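Long-range contact in glycosyl hydrolase family 2, TIM barrel domain protein (Faecalibacterium prausnitzii A2-165, PDB 6ED2), which probably hydrolyses beta-D-glucuronides as a gut bacterial beta-glucuronidase of glycosyl hydrolase family 2: residues A[27-39]-A[284-296]. Sequence-based numbering, arbitrary orientation.
Sequences SLLYPRATTTRRL and GSAVVDEYLDRIG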
ATOM      1  N   SER A  27     -10.930 -31.731 -35.853  1.00 32.29           N
ATOM      2  CA  SER A  27      -9.481 -31.654 -35.720  1.00 33.18           C
ATOM      3  C   SER A  27      -9.139 -30.592 -34.687  1.00 32.48           C
ATOM      4  O   SER A  27      -9.632 -29.468 -34.776  1.00 33.55           O
ATOM      5  CB  SER A  27      -8.818 -31.313 -37.057  1.00 26.09           C
ATOM      6  OG  SER A  27      -7.411 -31.233 -36.878  1.00 28.44           O
ATOM      7  N   LEU A  28      -8.281 -30.932 -33.734  1.00 30.43           N
ATOM      8  CA  LEU A  28      -7.862 -29.984 -32.708  1.00 34.00           C
ATOM      9  C   LEU A  28      -6.410 -29.549 -32.899  1.00 28.82           C
ATOM     10  O   LEU A  28      -5.799 -28.989 -31.977  1.00 27.79           O
ATOM     11  CB  LEU A  28      -8.093 -30.588 -31.314  1.00 32.82           C
ATOM     12  CG  LEU A  28      -9.571 -30.598 -30.907  1.00 35.60           C
ATOM     13  CD1 LEU A  28     -10.305 -31.746 -31.543  1.00 41.04           C
ATOM     14  CD2 LEU A  28      -9.724 -30.667 -29.407  1.00 34.39           C
ATOM     15  N   LEU A  29      -5.838 -29.818 -34.067  1.00 26.16           N
ATOM     16  CA  LEU A  29      -4.514 -29.315 -34.403  1.00 29.83           C
ATOM     17  C   LEU A  29      -4.473 -27.785 -34.374  1.00 28.89           C
ATOM     18  O   LEU A  29      -5.397 -27.107 -34.834  1.00 29.35           O
ATOM     19  CB  LEU A  29      -4.113 -29.825 -35.787  1.00 30.30           C
ATOM     20  CG  LEU A  29      -3.920 -31.340 -35.886  1.00 27.40           C
ATOM     21  CD1 LEU A  29      -3.600 -31.765 -37.322  1.00 25.13           C
ATOM     22  CD2 LEU A  29      -2.819 -31.780 -34.918  1.00 28.31           C
ATOM     23  N   TYR A  30      -3.400 -27.242 -33.831  1.00 27.67           N
ATOM     24  CA  TYR A  30      -3.234 -25.801 -33.838  1.00 31.33           C
ATOM     25  C   TYR A  30      -3.177 -25.298 -35.281  1.00 30.43           C
ATOM     26  O   TYR A  30      -2.453 -25.881 -36.105  1.00 28.26           O
ATOM     27  CB  TYR A  30      -1.961 -25.398 -33.091  1.00 30.27           C
ATOM     28  CG  TYR A  30      -1.936 -23.920 -32.801  1.00 35.28           C
ATOM     29  CD1 TYR A  30      -2.733 -23.384 -31.803  1.00 34.27           C
ATOM     30  CD2 TYR A  30      -1.164 -23.055 -33.557  1.00 35.61           C
ATOM     31  CE1 TYR A  30      -2.730 -22.039 -31.535  1.00 31.13           C
ATOM     32  CE2 TYR A  30      -1.158 -21.704 -33.295  1.00 32.55           C
ATOM     33  CZ  TYR A  30      -1.940 -21.207 -32.289  1.00 32.67           C
ATOM     34  OH  TYR A  30      -1.952 -19.866 -32.022  1.00 36.29           O
ATOM     35  N   PRO A  31      -3.901 -24.229 -35.620  1.00 29.56           N
ATOM     36  CA  PRO A  31      -3.925 -23.764 -37.015  1.00 30.53           C
ATOM     37  C   PRO A  31      -2.542 -23.333 -37.476  1.00 30.65           C
ATOM     38  O   PRO A  31      -1.785 -22.704 -36.735  1.00 31.61           O
ATOM     39  CB  PRO A  31      -4.903 -22.585 -36.982  1.00 29.54           C
ATOM     40  CG  PRO A  31      -5.694 -22.764 -35.736  1.00 30.86           C
ATOM     41  CD  PRO A  31      -4.759 -23.405 -34.752  1.00 29.54           C
ATOM     42  N   ARG A  32      -2.202 -23.712 -38.706  1.00 31.01           N
ATOM     43  CA  ARG A  32      -0.869 -23.478 -39.248  1.00 30.68           C
ATOM     44  C   ARG A  32      -0.980 -22.997 -40.689  1.00 35.87           C
ATOM     45  O   ARG A  32      -1.846 -23.453 -41.444  1.00 27.24           O
ATOM     46  CB  ARG A  32       0.006 -24.746 -39.197  1.00 33.42           C
ATOM     47  CG  ARG A  32       0.324 -25.278 -37.794  1.00 36.89           C
ATOM     48  CD  ARG A  32       1.408 -24.466 -37.077  1.00 38.56           C
ATOM     49  NE  ARG A  32       1.761 -25.069 -35.790  1.00 45.38           N
ATOM     50  CZ  ARG A  32       2.218 -24.386 -34.743  1.00 49.36           C
ATOM     51  NH1 ARG A  32       2.387 -23.068 -34.819  1.00 45.39           N
ATOM     52  NH2 ARG A  32       2.508 -25.021 -33.611  1.00 51.87           N
ATOM     53  N   ALA A  33      -0.117 -22.048 -41.052  1.00 34.99           N
ATOM     54  CA  ALA A  33       0.123 -21.736 -42.453  1.00 31.71           C
ATOM     55  C   ALA A  33       1.151 -22.724 -42.987  1.00 28.64           C
ATOM     56  O   ALA A  33       2.209 -22.921 -42.374  1.00 26.66           O
ATOM     57  CB  ALA A  33       0.627 -20.297 -42.614  1.00 29.71           C
ATOM     58  N   THR A  34       0.840 -23.365 -44.112  1.00 27.05           N
ATOM     59  CA  THR A  34       1.723 -24.380 -44.679  1.00 29.99           C
ATOM     60  C   THR A  34       1.711 -24.249 -46.197  1.00 31.15           C
ATOM     61  O   THR A  34       0.979 -23.434 -46.767  1.00 28.58           O
ATOM     62  CB  THR A  34       1.289 -25.808 -44.274  1.00 26.91           C
ATOM     63  OG1 THR A  34       0.103 -26.168 -45.002  1.00 27.83           O
ATOM     64  CG2 THR A  34       1.000 -25.910 -42.766  1.00 22.43           C
ATOM     65  N   THR A  35       2.502 -25.095 -46.855  1.00 31.86           N
ATOM     66  CA  THR A  35       2.467 -25.231 -48.302  1.00 31.12           C
ATOM     67  C   THR A  35       1.043 -25.217 -48.840  1.00 33.26           C
ATOM     68  O   THR A  35       0.780 -24.603 -49.882  1.00 32.30           O
ATOM     69  CB  THR A  35       3.159 -26.527 -48.707  1.00 35.42           C
ATOM     70  OG1 THR A  35       4.554 -26.421 -48.412  1.00 36.31           O
ATOM     71  CG2 THR A  35       2.971 -26.796 -50.192  1.00 35.04           C
ATOM     72  N   THR A  36       0.111 -25.856 -48.112  1.00 27.12           N
ATOM     73  CA  THR A  36      -1.248 -26.077 -48.592  1.00 25.33           C
ATOM     74  C   THR A  36      -2.331 -25.402 -47.767  1.00 29.04           C
ATOM     75  O   THR A  36      -3.505 -25.448 -48.164  1.00 29.82           O
ATOM     76  CB  THR A  36      -1.564 -27.577 -48.618  1.00 31.22           C
ATOM     77  OG1 THR A  36      -1.438 -28.086 -47.288  1.00 31.88           O
ATOM     78  CG2 THR A  36      -0.589 -28.327 -49.519  1.00 30.10           C
ATOM     79  N   ARG A  37      -2.002 -24.819 -46.625  1.00 28.15           N
ATOM     80  CA  ARG A  37      -3.009 -24.225 -45.755  1.00 30.72           C
ATOM     81  C   ARG A  37      -2.779 -22.727 -45.640  1.00 32.41           C
ATOM     82  O   ARG A  37      -1.644 -22.275 -45.446  1.00 30.66           O
ATOM     83  CB  ARG A  37      -2.981 -24.872 -44.371  1.00 29.91           C
ATOM     84  CG  ARG A  37      -3.269 -26.388 -44.400  1.00 30.47           C
ATOM     85  CD  ARG A  37      -3.255 -26.979 -42.988  1.00 31.53           C
ATOM     86  NE  ARG A  37      -3.507 -28.423 -42.990  1.00 36.34           N
ATOM     87  CZ  ARG A  37      -4.108 -29.069 -41.993  1.00 32.77           C
ATOM     88  NH1 ARG A  37      -4.517 -28.393 -40.917  1.00 26.80           N
ATOM     89  NH2 ARG A  37      -4.304 -30.384 -42.070  1.00 27.97           N
ATOM     90  N   ARG A  38      -3.852 -21.966 -45.760  1.00 28.73           N
ATOM     91  CA  ARG A  38      -3.816 -20.532 -45.523  1.00 32.60           C
ATOM     92  C   ARG A  38      -4.368 -20.243 -44.136  1.00 32.69           C
ATOM     93  O   ARG A  38      -5.208 -20.984 -43.614  1.00 33.63           O
ATOM     94  CB  ARG A  38      -4.616 -19.782 -46.586  1.00 26.26           C
ATOM     95  CG  ARG A  38      -4.193 -20.128 -48.002  1.00 27.33           C
ATOM     96  CD  ARG A  38      -2.693 -20.034 -48.167  1.00 26.20           C
ATOM     97  NE  ARG A  38      -2.254 -20.509 -49.489  1.00 34.12           N
ATOM     98  CZ  ARG A  38      -1.343 -21.463 -49.705  1.00 37.97           C
ATOM     99  NH1 ARG A  38      -0.744 -22.078 -48.685  1.00 33.57           N
ATOM    100  NH2 ARG A  38      -1.017 -21.798 -50.952  1.00 33.84           N
ATOM    101  N   LEU A  39      -3.887 -19.153 -43.545  1.00 30.95           N
ATOM    102  CA  LEU A  39      -4.213 -18.808 -42.167  1.00 31.20           C
ATOM    103  C   LEU A  39      -4.325 -17.293 -42.037  1.00 36.18           C
ATOM    104  O   LEU A  39      -3.372 -16.567 -42.337  1.00 33.18           O
ATOM    105  CB  LEU A  39      -3.143 -19.358 -41.219  1.00 25.78           C
ATOM    106  CG  LEU A  39      -3.418 -19.123 -39.733  1.00 30.48           C
ATOM    107  CD1 LEU A  39      -4.741 -19.746 -39.355  1.00 28.94           C
ATOM    108  CD2 LEU A  39      -2.286 -19.664 -38.885  1.00 31.50           C
ATOM    109  N   GLY A 284      -0.021 -38.606 -56.359  1.00 40.60           N
ATOM    110  CA  GLY A 284       1.065 -38.664 -57.316  1.00 40.73           C
ATOM    111  C   GLY A 284       2.259 -37.909 -56.777  1.00 44.64           C
ATOM    112  O   GLY A 284       2.739 -38.160 -55.668  1.00 47.83           O
ATOM    113  N   SER A 285       2.746 -36.957 -57.558  1.00 49.13           N
ATOM    114  CA  SER A 285       3.858 -36.118 -57.146  1.00 46.16           C
ATOM    115  C   SER A 285       3.399 -34.785 -56.572  1.00 51.17           C
ATOM    116  O   SER A 285       4.241 -33.992 -56.134  1.00 52.03           O
ATOM    117  CB  SER A 285       4.788 -35.875 -58.330  1.00 51.30           C
ATOM    118  OG  SER A 285       4.033 -35.376 -59.421  1.00 53.62           O
ATOM    119  N   ALA A 286       2.096 -34.512 -56.569  1.00 38.45           N
ATOM    120  CA  ALA A 286       1.607 -33.281 -55.975  1.00 37.43           C
ATOM    121  C   ALA A 286       1.409 -33.455 -54.470  1.00 42.18           C
ATOM    122  O   ALA A 286       1.057 -34.535 -53.991  1.00 37.16           O
ATOM    123  CB  ALA A 286       0.297 -32.861 -56.629  1.00 30.08           C
ATOM    124  N   VAL A 287       1.657 -32.385 -53.721  1.00 38.37           N
ATOM    125  CA  VAL A 287       1.365 -32.354 -52.293  1.00 37.38           C
ATOM    126  C   VAL A 287      -0.069 -31.872 -52.119  1.00 36.03           C
ATOM    127  O   VAL A 287      -0.400 -30.748 -52.503  1.00 40.17           O
ATOM    128  CB  VAL A 287       2.343 -31.438 -51.544  1.00 35.78           C
ATOM    129  CG1 VAL A 287       1.999 -31.397 -50.038  1.00 34.38           C
ATOM    130  CG2 VAL A 287       3.762 -31.903 -51.765  1.00 32.30           C
ATOM    131  N   VAL A 288      -0.934 -32.709 -51.540  1.00 31.77           N
ATOM    132  CA  VAL A 288      -2.317 -32.270 -51.360  1.00 23.95           C
ATOM    133  C   VAL A 288      -2.544 -31.625 -49.994  1.00 25.12           C
ATOM    134  O   VAL A 288      -3.454 -30.805 -49.851  1.00 32.01           O
ATOM    135  CB  VAL A 288      -3.301 -33.432 -51.621  1.00 37.03           C
ATOM    136  CG1 VAL A 288      -2.575 -34.649 -52.162  1.00 37.19           C
ATOM    137  CG2 VAL A 288      -4.165 -33.797 -50.381  1.00 31.51           C
ATOM    138  N   ASP A 289      -1.740 -31.952 -48.993  1.00 25.60           N
ATOM    139  CA  ASP A 289      -1.870 -31.271 -47.711  1.00 27.52           C
ATOM    140  C   ASP A 289      -0.543 -31.379 -46.990  1.00 29.44           C
ATOM    141  O   ASP A 289       0.217 -32.331 -47.194  1.00 29.81           O
ATOM    142  CB  ASP A 289      -2.982 -31.844 -46.823  1.00 30.31           C
ATOM    143  CG  ASP A 289      -3.183 -31.026 -45.545  1.00 36.35           C
ATOM    144  OD1 ASP A 289      -3.142 -29.774 -45.630  1.00 31.38           O
ATOM    145  OD2 ASP A 289      -3.364 -31.620 -44.448  1.00 31.21           O
ATOM    146  N   GLU A 290      -0.263 -30.385 -46.161  1.00 27.14           N
ATOM    147  CA  GLU A 290       0.941 -30.421 -45.354  1.00 27.67           C
ATOM    148  C   GLU A 290       0.616 -29.841 -43.991  1.00 30.22           C
ATOM    149  O   GLU A 290      -0.019 -28.787 -43.897  1.00 29.45           O
ATOM    150  CB  GLU A 290       2.082 -29.652 -46.010  1.00 24.36           C
ATOM    151  CG  GLU A 290       3.200 -29.313 -45.057  1.00 30.19           C
ATOM    152  CD  GLU A 290       4.268 -28.484 -45.727  1.00 36.36           C
ATOM    153  OE1 GLU A 290       4.098 -27.245 -45.814  1.00 36.23           O
ATOM    154  OE2 GLU A 290       5.255 -29.083 -46.202  1.00 35.62           O
ATOM    155  N   TYR A 291       0.997 -30.560 -42.945  1.00 28.50           N
ATOM    156  CA  TYR A 291       0.872 -30.068 -41.590  1.00 29.57           C
ATOM    157  C   TYR A 291       2.260 -30.009 -40.987  1.00 26.07           C
ATOM    158  O   TYR A 291       3.130 -30.808 -41.330  1.00 28.34           O
ATOM    159  CB  TYR A 291      -0.060 -30.925 -40.707  1.00 27.43           C
ATOM    160  CG  TYR A 291      -0.377 -30.197 -39.422  1.00 28.19           C
ATOM    161  CD1 TYR A 291      -1.257 -29.105 -39.410  1.00 25.93           C
ATOM    162  CD2 TYR A 291       0.258 -30.547 -38.232  1.00 25.50           C
ATOM    163  CE1 TYR A 291      -1.515 -28.408 -38.235  1.00 24.93           C
ATOM    164  CE2 TYR A 291       0.015 -29.848 -37.054  1.00 26.78           C
ATOM    165  CZ  TYR A 291      -0.867 -28.783 -37.061  1.00 29.40           C
ATOM    166  OH  TYR A 291      -1.111 -28.106 -35.884  1.00 29.98           O
ATOM    167  N   LEU A 292       2.471 -29.009 -40.138  1.00 28.81           N
ATOM    168  CA  LEU A 292       3.773 -28.695 -39.576  1.00 30.57           C
ATOM    169  C   LEU A 292       3.644 -28.507 -38.071  1.00 28.77           C
ATOM    170  O   LEU A 292       2.714 -27.863 -37.592  1.00 30.03           O
ATOM    171  CB  LEU A 292       4.357 -27.426 -40.213  1.00 31.66           C
ATOM    172  CG  LEU A 292       4.550 -27.413 -41.732  1.00 33.19           C
ATOM    173  CD1 LEU A 292       4.748 -25.974 -42.220  1.00 30.07           C
ATOM    174  CD2 LEU A 292       5.743 -28.275 -42.128  1.00 26.50           C
ATOM    175  N   ASP A 293       4.580 -29.069 -37.326  1.00 28.77           N
ATOM    176  CA  ASP A 293       4.530 -28.951 -35.881  1.00 26.86           C
ATOM    177  C   ASP A 293       5.944 -29.151 -35.363  1.00 27.79           C
ATOM    178  O   ASP A 293       6.879 -29.428 -36.124  1.00 29.06           O
ATOM    179  CB  ASP A 293       3.536 -29.952 -35.273  1.00 34.35           C
ATOM    180  CG  ASP A 293       2.970 -29.497 -33.925  1.00 38.57           C
ATOM    181  OD1 ASP A 293       3.478 -28.501 -33.340  1.00 40.06           O
ATOM    182  OD2 ASP A 293       2.025 -30.170 -33.439  1.00 38.39           O
ATOM    183  N   ARG A 294       6.099 -28.946 -34.065  1.00 31.26           N
ATOM    184  CA  ARG A 294       7.370 -29.158 -33.393  1.00 31.71           C
ATOM    185  C   ARG A 294       7.129 -30.100 -32.232  1.00 36.07           C
ATOM    186  O   ARG A 294       6.133 -29.958 -31.513  1.00 38.09           O
ATOM    187  CB  ARG A 294       7.958 -27.844 -32.923  1.00 32.34           C
ATOM    188  CG  ARG A 294       8.111 -26.861 -34.064  1.00 36.48           C
ATOM    189  CD  ARG A 294       8.527 -25.509 -33.564  1.00 39.35           C
ATOM    190  NE  ARG A 294       9.944 -25.456 -33.227  1.00 43.21           N
ATOM    191  CZ  ARG A 294      10.430 -24.723 -32.227  1.00 52.82           C
ATOM    192  NH1 ARG A 294       9.593 -24.001 -31.464  1.00 52.45           N
ATOM    193  NH2 ARG A 294      11.737 -24.725 -31.979  1.00 44.53           N
ATOM    194  N   ILE A 295       8.016 -31.081 -32.076  1.00 30.61           N
ATOM    195  CA  ILE A 295       7.864 -32.107 -31.061  1.00 32.93           C
ATOM    196  C   ILE A 295       9.177 -32.244 -30.308  1.00 32.27           C
ATOM    197  O   ILE A 295      10.254 -31.935 -30.819  1.00 30.71           O
ATOM    198  CB  ILE A 295       7.456 -33.468 -31.658  1.00 32.16           C
ATOM    199  CG1 ILE A 295       8.556 -33.976 -32.585  1.00 32.63           C
ATOM    200  CG2 ILE A 295       6.139 -33.370 -32.374  1.00 32.65           C
ATOM    201  CD1 ILE A 295       8.159 -35.229 -33.366  1.00 38.49           C
ATOM    202  N   GLY A 296       9.076 -32.721 -29.083  1.00 26.85           N
ATOM    203  CA  GLY A 296      10.241 -33.000 -28.265  1.00 28.15           C
ATOM    204  C   GLY A 296      10.313 -34.488 -27.990  1.00 30.84           C
ATOM    205  O   GLY A 296       9.285 -35.138 -27.787  1.00 35.50           O
TER
HETATM  206  O   HOH W   1      -1.077 -29.092 -32.875  1.00 43.01           O
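Arg37 grips Asp289 side-on, its guanidinium lying nearly coplanar with the carboxylate (planes 19° apart): NE reaches OD1 at 3.0 Å and NH2 reaches OD2 at 2.8 Å, each on a syn lone pair. The extended chain from CG to NE carries the guanidinium there, and Tyr291 CD1 touches one of its faces near the rim, the planes 61° apart. Replacing the arginine with alanine would probably leave the Asp289 carboxylate without its countercharge and cost the bond to Val210 O. Leu29, branched and apolar, can lay CD1 over the Tyr291 ring centre in a CH-pi contact, while Tyr291 OH donates to a lone pair of Tyr30 O (2.6 Å), in the carbonyl plane. Farther along, short threonine hydroxyls reach the strand's backbone: Thr34 OG1, which accepts from Thr36 N in an ST turn, donates to Glu290 O, and Thr36 OG1 accepts from Glu290 N (2.8 Å). Glu290 OE1 takes both Thr35 N and Thr35 OG1 from the same face of its carboxylate, and OE2 pairs with Arg280. Largely side-chain bonds, with Val210 and Arg280 as further partners of the charged groups, thus join the segment leading into strand 38-51 of the sugar-binding domain to strand 286-295, outermost in the next domain's sheet within this chain.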